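Local structure of insulinase family protease (Yersinia pestis, 3GO9) at residues Q165-E169 with P170-Y174; Q205-P209 with D210-L214. The protein probably cleaves peptide bonds as a protease of the insulinase (M16) family. All blocks are in the same frame, centred on the assembly; numbering follows the deposited sequence. Where two conformers were deposited one is given.

Contact 1: Q165-E169 with P170-Y174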
ATOM      1  N   GLN A 165      -3.181   9.207  -2.834  1.00 16.49           N
ATOM      2  CA  GLN A 165      -4.428   9.675  -3.318  1.00 16.92           C
ATOM      3  C   GLN A 165      -4.529  11.205  -3.412  1.00 16.70           C
ATOM      4  O   GLN A 165      -5.163  11.749  -4.324  1.00 15.40           O
ATOM      5  CB  GLN A 165      -5.555   9.083  -2.451  1.00 19.66           C
ATOM      6  CG  GLN A 165      -6.863   9.657  -2.714  1.00 25.80           C
ATOM      7  CD  GLN A 165      -7.978   8.818  -2.081  1.00 32.93           C
ATOM      8  OE1 GLN A 165      -9.086   8.756  -2.601  1.00 36.16           O
ATOM      9  NE2 GLN A 165      -7.663   8.154  -0.961  1.00 38.01           N
ATOM     10  N   ASN A 166      -3.838  11.903  -2.492  1.00 16.90           N
ATOM     11  CA  ASN A 166      -3.831  13.336  -2.511  1.00 16.56           C
ATOM     12  C   ASN A 166      -2.385  13.838  -2.480  1.00 15.66           C
ATOM     13  O   ASN A 166      -1.742  13.871  -1.425  1.00 14.84           O
ATOM     14  CB  ASN A 166      -4.616  13.924  -1.314  1.00 18.28           C
ATOM     15  CG  ASN A 166      -4.587  15.432  -1.304  1.00 19.78           C
ATOM     16  OD1 ASN A 166      -4.146  16.093  -2.271  1.00 25.41           O
ATOM     17  ND2 ASN A 166      -5.107  16.021  -0.209  1.00 26.25           N
ATOM     18  N   ILE A 167      -1.885  14.153  -3.663  1.00 13.86           N
ATOM     19  CA  ILE A 167      -0.458  14.572  -3.811  1.00 13.46           C
ATOM     20  C   ILE A 167      -0.258  15.927  -3.202  1.00 13.36           C
ATOM     21  O   ILE A 167       0.859  16.298  -2.858  1.00 11.82           O
ATOM     22  CB  ILE A 167      -0.121  14.588  -5.311  1.00 14.53           C
ATOM     23  CG1 ILE A 167      -0.264  13.169  -5.915  1.00 13.07           C
ATOM     24  CG2 ILE A 167       1.243  15.112  -5.569  1.00 13.82           C
ATOM     25  CD1 ILE A 167       0.651  12.073  -5.401  1.00 10.91           C
ATOM     26  N   GLN A 168      -1.360  16.680  -3.085  1.00 14.33           N
ATOM     27  CA  GLN A 168      -1.348  18.070  -2.618  1.00 16.39           C
ATOM     28  C   GLN A 168      -1.344  18.248  -1.075  1.00 16.37           C
ATOM     29  O   GLN A 168      -1.258  19.350  -0.575  1.00 19.73           O
ATOM     30  CB  GLN A 168      -2.556  18.834  -3.228  1.00 17.26           C
ATOM     31  CG  GLN A 168      -2.940  18.475  -4.684  1.00 21.15           C
ATOM     32  CD  GLN A 168      -1.812  18.711  -5.644  1.00 22.55           C
ATOM     33  OE1 GLN A 168      -0.977  19.561  -5.396  1.00 23.38           O
ATOM     34  NE2 GLN A 168      -1.770  17.938  -6.741  1.00 22.42           N
ATOM     35  N   GLU A 169      -1.514  17.173  -0.343  1.00 17.08           N
ATOM     36  CA  GLU A 169      -1.458  17.189   1.127  0.60 18.31           C
ATOM     37  C   GLU A 169      -0.182  17.906   1.587  1.00 18.26           C
ATOM     38  O   GLU A 169       0.886  17.510   1.175  1.00 15.47           O
ATOM     39  CB  GLU A 169      -1.351  15.755   1.628  0.60 19.76           C
ATOM     40  CG  GLU A 169      -2.519  15.177   2.316  0.60 23.34           C
ATOM     41  CD  GLU A 169      -2.049  14.282   3.435  0.60 25.26           C
ATOM     42  OE1 GLU A 169      -1.434  13.229   3.139  0.60 27.96           O
ATOM     43  OE2 GLU A 169      -2.259  14.661   4.610  0.60 29.37           O
ATOM     44  N   PRO A 170      -0.284  18.939   2.470  1.00 18.86           N
ATOM     45  CA  PRO A 170       0.993  19.489   2.975  1.00 18.40           C
ATOM     46  C   PRO A 170       1.959  18.475   3.628  1.00 16.09           C
ATOM     47  O   PRO A 170       3.194  18.601   3.483  1.00 17.02           O
ATOM     48  CB  PRO A 170       0.536  20.514   4.013  1.00 19.04           C
ATOM     49  CG  PRO A 170      -0.786  21.026   3.430  1.00 21.46           C
ATOM     50  CD  PRO A 170      -1.423  19.836   2.770  1.00 19.85           C
ATOM     51  N   TRP A 171       1.426  17.459   4.271  1.00 15.27           N
ATOM     52  CA  TRP A 171       2.261  16.355   4.745  1.00 15.16           C
ATOM     53  C   TRP A 171       3.085  15.701   3.612  1.00 14.99           C
ATOM     54  O   TRP A 171       4.274  15.423   3.754  1.00 12.86           O
ATOM     55  CB  TRP A 171       1.450  15.282   5.445  1.00 15.16           C
ATOM     56  CG  TRP A 171       2.153  14.009   5.582  1.00 15.80           C
ATOM     57  CD1 TRP A 171       1.876  12.878   4.899  1.00 19.74           C
ATOM     58  CD2 TRP A 171       3.328  13.714   6.379  1.00 15.01           C
ATOM     59  NE1 TRP A 171       2.766  11.901   5.215  1.00 20.13           N
ATOM     60  CE2 TRP A 171       3.657  12.371   6.135  1.00 17.80           C
ATOM     61  CE3 TRP A 171       4.120  14.451   7.256  1.00 17.14           C
ATOM     62  CZ2 TRP A 171       4.741  11.737   6.737  1.00 18.57           C
ATOM     63  CZ3 TRP A 171       5.222  13.803   7.892  1.00 18.21           C
ATOM     64  CH2 TRP A 171       5.509  12.455   7.611  1.00 19.90           C
ATOM     65  N   TRP A 172       2.423  15.382   2.504  1.00 14.04           N
ATOM     66  CA  TRP A 172       3.136  14.797   1.393  1.00 13.12           C
ATOM     67  C   TRP A 172       4.191  15.723   0.803  1.00 12.26           C
ATOM     68  O   TRP A 172       5.317  15.260   0.559  1.00 13.25           O
ATOM     69  CB  TRP A 172       2.140  14.247   0.339  1.00 13.78           C
ATOM     70  CG  TRP A 172       2.845  13.431  -0.718  1.00 13.55           C
ATOM     71  CD1 TRP A 172       2.892  13.697  -2.042  1.00 12.34           C
ATOM     72  CD2 TRP A 172       3.602  12.216  -0.516  1.00 12.58           C
ATOM     73  NE1 TRP A 172       3.647  12.734  -2.692  1.00 11.70           N
ATOM     74  CE2 TRP A 172       4.088  11.813  -1.782  1.00 12.97           C
ATOM     75  CE3 TRP A 172       3.910  11.437   0.593  1.00 13.67           C
ATOM     76  CZ2 TRP A 172       4.875  10.690  -1.945  1.00 14.52           C
ATOM     77  CZ3 TRP A 172       4.679  10.289   0.411  1.00 14.17           C
ATOM     78  CH2 TRP A 172       5.163   9.945  -0.832  1.00 14.00           C
ATOM     79  N   ARG A 173       3.868  16.996   0.664  1.00 11.65           N
ATOM     80  CA  ARG A 173       4.819  18.024   0.215  1.00 12.62           C
ATOM     81  C   ARG A 173       6.027  18.065   1.120  1.00 12.32           C
ATOM     82  O   ARG A 173       7.166  18.078   0.648  1.00 14.09           O
ATOM     83  CB  ARG A 173       4.195  19.420   0.121  1.00 13.09           C
ATOM     84  CG  ARG A 173       3.116  19.542  -0.917  1.00 15.54           C
ATOM     85  CD  ARG A 173       3.592  19.081  -2.274  1.00 16.95           C
ATOM     86  NE  ARG A 173       2.559  19.252  -3.276  1.00 18.83           N
ATOM     87  CZ  ARG A 173       2.619  18.753  -4.500  1.00 18.62           C
ATOM     88  NH1 ARG A 173       3.690  18.053  -4.898  1.00 22.50           N
ATOM     89  NH2 ARG A 173       1.594  18.978  -5.336  1.00 16.54           N
ATOM     90  N   TYR A 174       5.806  17.959   2.413  1.00 12.92           N
ATOM     91  CA  TYR A 174       6.948  17.904   3.354  1.00 11.44           C
ATOM     92  C   TYR A 174       7.757  16.631   3.182  1.00 11.61           C
ATOM     93  O   TYR A 174       8.975  16.665   3.042  1.00 11.04           O
ATOM     94  CB  TYR A 174       6.419  18.023   4.794  1.00 11.62           C
ATOM     95  CG  TYR A 174       7.513  18.000   5.821  1.00 11.71           C
ATOM     96  CD1 TYR A 174       8.366  19.094   5.995  1.00 12.64           C
ATOM     97  CD2 TYR A 174       7.751  16.901   6.575  1.00 12.33           C
ATOM     98  CE1 TYR A 174       9.379  19.100   6.947  1.00 12.21           C
ATOM     99  CE2 TYR A 174       8.797  16.880   7.524  1.00 12.67           C
ATOM    100  CZ  TYR A 174       9.605  17.975   7.693  1.00 14.90           C
ATOM    101  OH  TYR A 174      10.636  17.948   8.602  1.00 16.01           O
TER
HETATM  102  O   HOH W   1       0.540  21.051  -2.419  1.00 25.32           O

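Contact 2: Q205-P209 with D210-L214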
ATOM      1  N   GLN A 205       7.306   3.529 -25.917  1.00 11.98           N
ATOM      2  CA  GLN A 205       8.552   3.379 -25.177  1.00 12.29           C
ATOM      3  C   GLN A 205       8.344   2.679 -23.844  1.00 11.77           C
ATOM      4  O   GLN A 205       9.163   1.817 -23.425  1.00 13.30           O
ATOM      5  CB  GLN A 205       9.248   4.741 -24.933  1.00 13.20           C
ATOM      6  CG  GLN A 205      10.533   4.603 -24.140  1.00 17.39           C
ATOM      7  CD  GLN A 205      11.316   5.917 -24.034  1.00 23.35           C
ATOM      8  OE1 GLN A 205      10.982   6.918 -24.668  1.00 30.29           O
ATOM      9  NE2 GLN A 205      12.345   5.916 -23.215  1.00 25.62           N
ATOM     10  N   TRP A 206       7.273   3.060 -23.135  1.00  9.77           N
ATOM     11  CA  TRP A 206       7.143   2.669 -21.756  1.00 10.08           C
ATOM     12  C   TRP A 206       6.083   1.591 -21.516  1.00  9.08           C
ATOM     13  O   TRP A 206       6.162   0.898 -20.506  1.00 10.49           O
ATOM     14  CB  TRP A 206       6.887   3.895 -20.886  1.00 10.49           C
ATOM     15  CG  TRP A 206       8.008   4.831 -20.885  1.00  9.20           C
ATOM     16  CD1 TRP A 206       8.054   6.013 -21.540  1.00 12.33           C
ATOM     17  CD2 TRP A 206       9.283   4.684 -20.237  1.00 10.68           C
ATOM     18  NE1 TRP A 206       9.279   6.630 -21.348  1.00 13.92           N
ATOM     19  CE2 TRP A 206      10.038   5.846 -20.531  1.00 11.07           C
ATOM     20  CE3 TRP A 206       9.853   3.708 -19.420  1.00 13.00           C
ATOM     21  CZ2 TRP A 206      11.315   6.054 -20.034  1.00 13.55           C
ATOM     22  CZ3 TRP A 206      11.144   3.919 -18.912  1.00 18.48           C
ATOM     23  CH2 TRP A 206      11.859   5.094 -19.225  1.00 15.11           C
ATOM     24  N   TYR A 207       5.164   1.361 -22.437  1.00  8.77           N
ATOM     25  CA  TYR A 207       4.197   0.248 -22.265  1.00  8.98           C
ATOM     26  C   TYR A 207       4.741  -0.961 -23.016  1.00 10.34           C
ATOM     27  O   TYR A 207       4.393  -1.189 -24.180  1.00 11.05           O
ATOM     28  CB  TYR A 207       2.804   0.630 -22.740  1.00 10.17           C
ATOM     29  CG  TYR A 207       1.923   1.313 -21.701  1.00  9.91           C
ATOM     30  CD1 TYR A 207       2.327   2.471 -21.035  1.00 10.33           C
ATOM     31  CD2 TYR A 207       0.628   0.842 -21.425  1.00  8.27           C
ATOM     32  CE1 TYR A 207       1.520   3.085 -20.109  1.00  8.87           C
ATOM     33  CE2 TYR A 207      -0.207   1.448 -20.505  1.00  9.62           C
ATOM     34  CZ  TYR A 207       0.243   2.586 -19.827  1.00  8.90           C
ATOM     35  OH  TYR A 207      -0.612   3.201 -18.906  1.00 10.82           O
ATOM     36  N   THR A 208       5.649  -1.667 -22.336  1.00 10.02           N
ATOM     37  CA  THR A 208       6.293  -2.876 -22.847  1.00 10.56           C
ATOM     38  C   THR A 208       5.911  -4.066 -21.940  1.00  8.64           C
ATOM     39  O   THR A 208       5.704  -3.879 -20.718  1.00  8.75           O
ATOM     40  CB  THR A 208       7.828  -2.709 -22.947  1.00  9.45           C
ATOM     41  OG1 THR A 208       8.365  -2.384 -21.669  1.00 11.69           O
ATOM     42  CG2 THR A 208       8.173  -1.505 -23.907  1.00 12.65           C
ATOM     43  N   PRO A 209       5.809  -5.294 -22.499  1.00  8.44           N
ATOM     44  CA  PRO A 209       5.241  -6.428 -21.741  1.00  7.23           C
ATOM     45  C   PRO A 209       6.093  -6.827 -20.571  1.00  8.42           C
ATOM     46  O   PRO A 209       5.591  -7.357 -19.570  1.00  9.32           O
ATOM     47  CB  PRO A 209       5.102  -7.550 -22.771  1.00  7.86           C
ATOM     48  CG  PRO A 209       5.916  -7.084 -23.984  1.00  6.51           C
ATOM     49  CD  PRO A 209       5.855  -5.571 -23.931  1.00  8.37           C
ATOM     50  N   ASP A 210       7.412  -6.586 -20.695  1.00  9.23           N
ATOM     51  CA  ASP A 210       8.326  -6.884 -19.606  1.00 10.92           C
ATOM     52  C   ASP A 210       8.170  -5.988 -18.381  1.00 11.48           C
ATOM     53  O   ASP A 210       8.765  -6.277 -17.321  1.00 12.94           O
ATOM     54  CB  ASP A 210       9.785  -6.878 -20.130  1.00 11.76           C
ATOM     55  CG  ASP A 210      10.228  -5.526 -20.648  1.00 14.77           C
ATOM     56  OD1 ASP A 210       9.382  -4.768 -21.160  1.00 12.37           O
ATOM     57  OD2 ASP A 210      11.472  -5.255 -20.603  1.00 14.06           O
ATOM     58  N   ALA A 211       7.367  -4.919 -18.503  1.00 10.16           N
ATOM     59  CA  ALA A 211       7.070  -4.018 -17.423  1.00 10.90           C
ATOM     60  C   ALA A 211       5.630  -4.194 -16.925  1.00 10.51           C
ATOM     61  O   ALA A 211       5.154  -3.330 -16.210  1.00 11.23           O
ATOM     62  CB  ALA A 211       7.284  -2.608 -17.863  1.00 11.95           C
HETATM   63  N   MSE A 212       4.996  -5.318 -17.261  1.00  8.87           N
HETATM   64  CA  MSE A 212       3.576  -5.538 -16.936  1.00  7.78           C
HETATM   65  C   MSE A 212       3.345  -6.828 -16.182  1.00  8.80           C
HETATM   66  O   MSE A 212       3.947  -7.855 -16.488  1.00  8.78           O
HETATM   67  CB  MSE A 212       2.710  -5.588 -18.189  1.00  8.48           C
HETATM   68  CG  MSE A 212       2.851  -4.332 -19.032  1.00  9.16           C
HETATM   69 SE   MSE A 212       1.632  -4.381 -20.516  0.60 11.16          SE
HETATM   70  CE  MSE A 212       2.045  -2.636 -21.287  1.00 10.56           C
ATOM     71  N   THR A 213       2.410  -6.771 -15.247  1.00  6.82           N
ATOM     72  CA  THR A 213       1.909  -7.965 -14.565  1.00  7.37           C
ATOM     73  C   THR A 213       0.410  -7.881 -14.459  1.00  8.58           C
ATOM     74  O   THR A 213      -0.135  -6.871 -13.927  1.00  8.41           O
ATOM     75  CB  THR A 213       2.467  -8.135 -13.160  1.00  7.46           C
ATOM     76  OG1 THR A 213       3.921  -8.084 -13.191  1.00 11.38           O
ATOM     77  CG2 THR A 213       2.033  -9.413 -12.527  1.00 10.51           C
ATOM     78  N   LEU A 214      -0.239  -8.957 -14.903  1.00  9.04           N
ATOM     79  CA  LEU A 214      -1.676  -9.099 -14.709  1.00  7.05           C
ATOM     80  C   LEU A 214      -1.981 -10.009 -13.524  1.00  8.36           C
ATOM     81  O   LEU A 214      -1.389 -11.091 -13.420  1.00  9.25           O
ATOM     82  CB  LEU A 214      -2.325  -9.698 -15.960  1.00  8.35           C
ATOM     83  CG  LEU A 214      -3.830  -9.956 -15.886  1.00  8.35           C
ATOM     84  CD1 LEU A 214      -4.663  -8.696 -15.895  1.00 12.35           C
ATOM     85  CD2 LEU A 214      -4.260 -10.902 -17.044  1.00 12.72           C
TER

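Contact 1: Q165-E169 with P170-Y174
Arg173 folds back over the turn that starts helix 170-175, where it is hydrogen-bonded to Gln168 and lies with one face over the Ile167 carbonyl. The motif is a helix N-terminus: Glu169 is the N-cap, preceded by a type I beta turn from Asn166 to Glu169. The NH2 of Arg173 donates to OE1 of Gln168 at 2.6 Å, with a bent N-H...O angle of 136°. OE1 lies at the edge of the guanidinium group, close to its plane, but NH2 stands above the carbonyl plane of the amide, and the two flat groups are turned 61° apart. A bend at chi2 (-54°) brings the arginine chain back toward the loop. Ile167 O then lies 3.4 Å from the plane of the Arg173 guanidinium, over its centre. The group has a second partner: NH1 forms a salt bridge with Asp185 OD1, which should help fix its rotation.

Ile167 O also faces the edge of the Trp172 indole, 3.4 Å from CD1 of Trp172 and near the ring plane. Beside it, Ile167 CG2 packs at 4.1 Å from the same Trp172 CD1. The indole is further tied by NE1 to the hydroxyl of Tyr111. Trp171 instead extends away to Leu259, Val442 and Met444, joining the helix start to strands 257-261 and 440-446.

On the backbone, Arg173 N donates to Glu169 O at 3.1 Å, the first helical turn. The preceding turn is closed weakly from Glu169 N to Asn166 O, and an Asx turn reinforces it, with Gln168 N donating to Asn166 OD1. One water spans loop and helix, donating to Gln168 O at 3.1 Å and accepting from Arg173 NE at 2.8 Å.

Contact 2: Q205-P209 with D210-L214
The ring of Tyr207 is met obliquely by the terminal methyl of Met212, deposited as selenomethionine: CE lies 3.8 Å from CD2 of Tyr207 and 3.7 Å from its CB. The two side chains cross at about a right angle, and the ring also meets Tyr203, with planes at about 45°, while its hydroxyl bonds to that of Tyr116. One residue earlier, the Trp206 indole carries NE2 of Gln205 over one face, offset toward the rim, and meets the ring of Phe202.

The carboxylate of Asp210 is held at both oxygens. Thr208 OG1 donates to Asp210 OD1 at 2.6 Å, approaching nearly in line with the C-O bond, and OD2 accepts from the backbone N of Arg240; OG1 also takes a weak bond from Arg240 NE. Both side chains put their polar branch between backbone N and carbonyl carbon (chi1 58° for Thr208, 63° for Asp210), so that the hydroxyl and the carboxylate extend alongside each other.

This pair bridges the bend that turns helix 196-206 into strand 212-218. Tyr207 centres an inverse gamma turn, with a weak 3.2 Å bond from Thr208 N to Trp206 O. A short 3-10 turn follows: Ala211 N donates to Thr208 O at 3.0 Å, and Met212 N to Pro209 O at 3.1 Å. From Met212 an extended chain runs back along the bend toward Tyr207, CG passing 3.3 Å from Thr208 O.

Beyond the turn the chain enters the seven-stranded mixed sheet between strands 36-41 and 50-56: Met212 and Leu214 pair with Ser36, and Thr213 with Ile55. Met212 packs on Ala139 and Leu214 on Leu135, both of helix 125-140; Leu214 also touches helix 222-233.

Contacts 1 and 2 are both local turns at helix ends, but opposite ones: 165-169 with 170-174 starts helix 170-175, whereas 205-209 with 210-214 leaves helix 196-206, the next helix along the chain, for a sheet strand. Their centres are 28 Å apart and they do not touch. Contact 1 is partly buried, with a charged side chain, an amide and a water carrying its polar contacts. Contact 2 is largely buried, relying on apolar packing, 3-10 backbone bonds and a single hydroxyl-carboxylate pair. Contact 1 looks toward the five-stranded sheet through Trp171, contact 2 feeds the seven-stranded one.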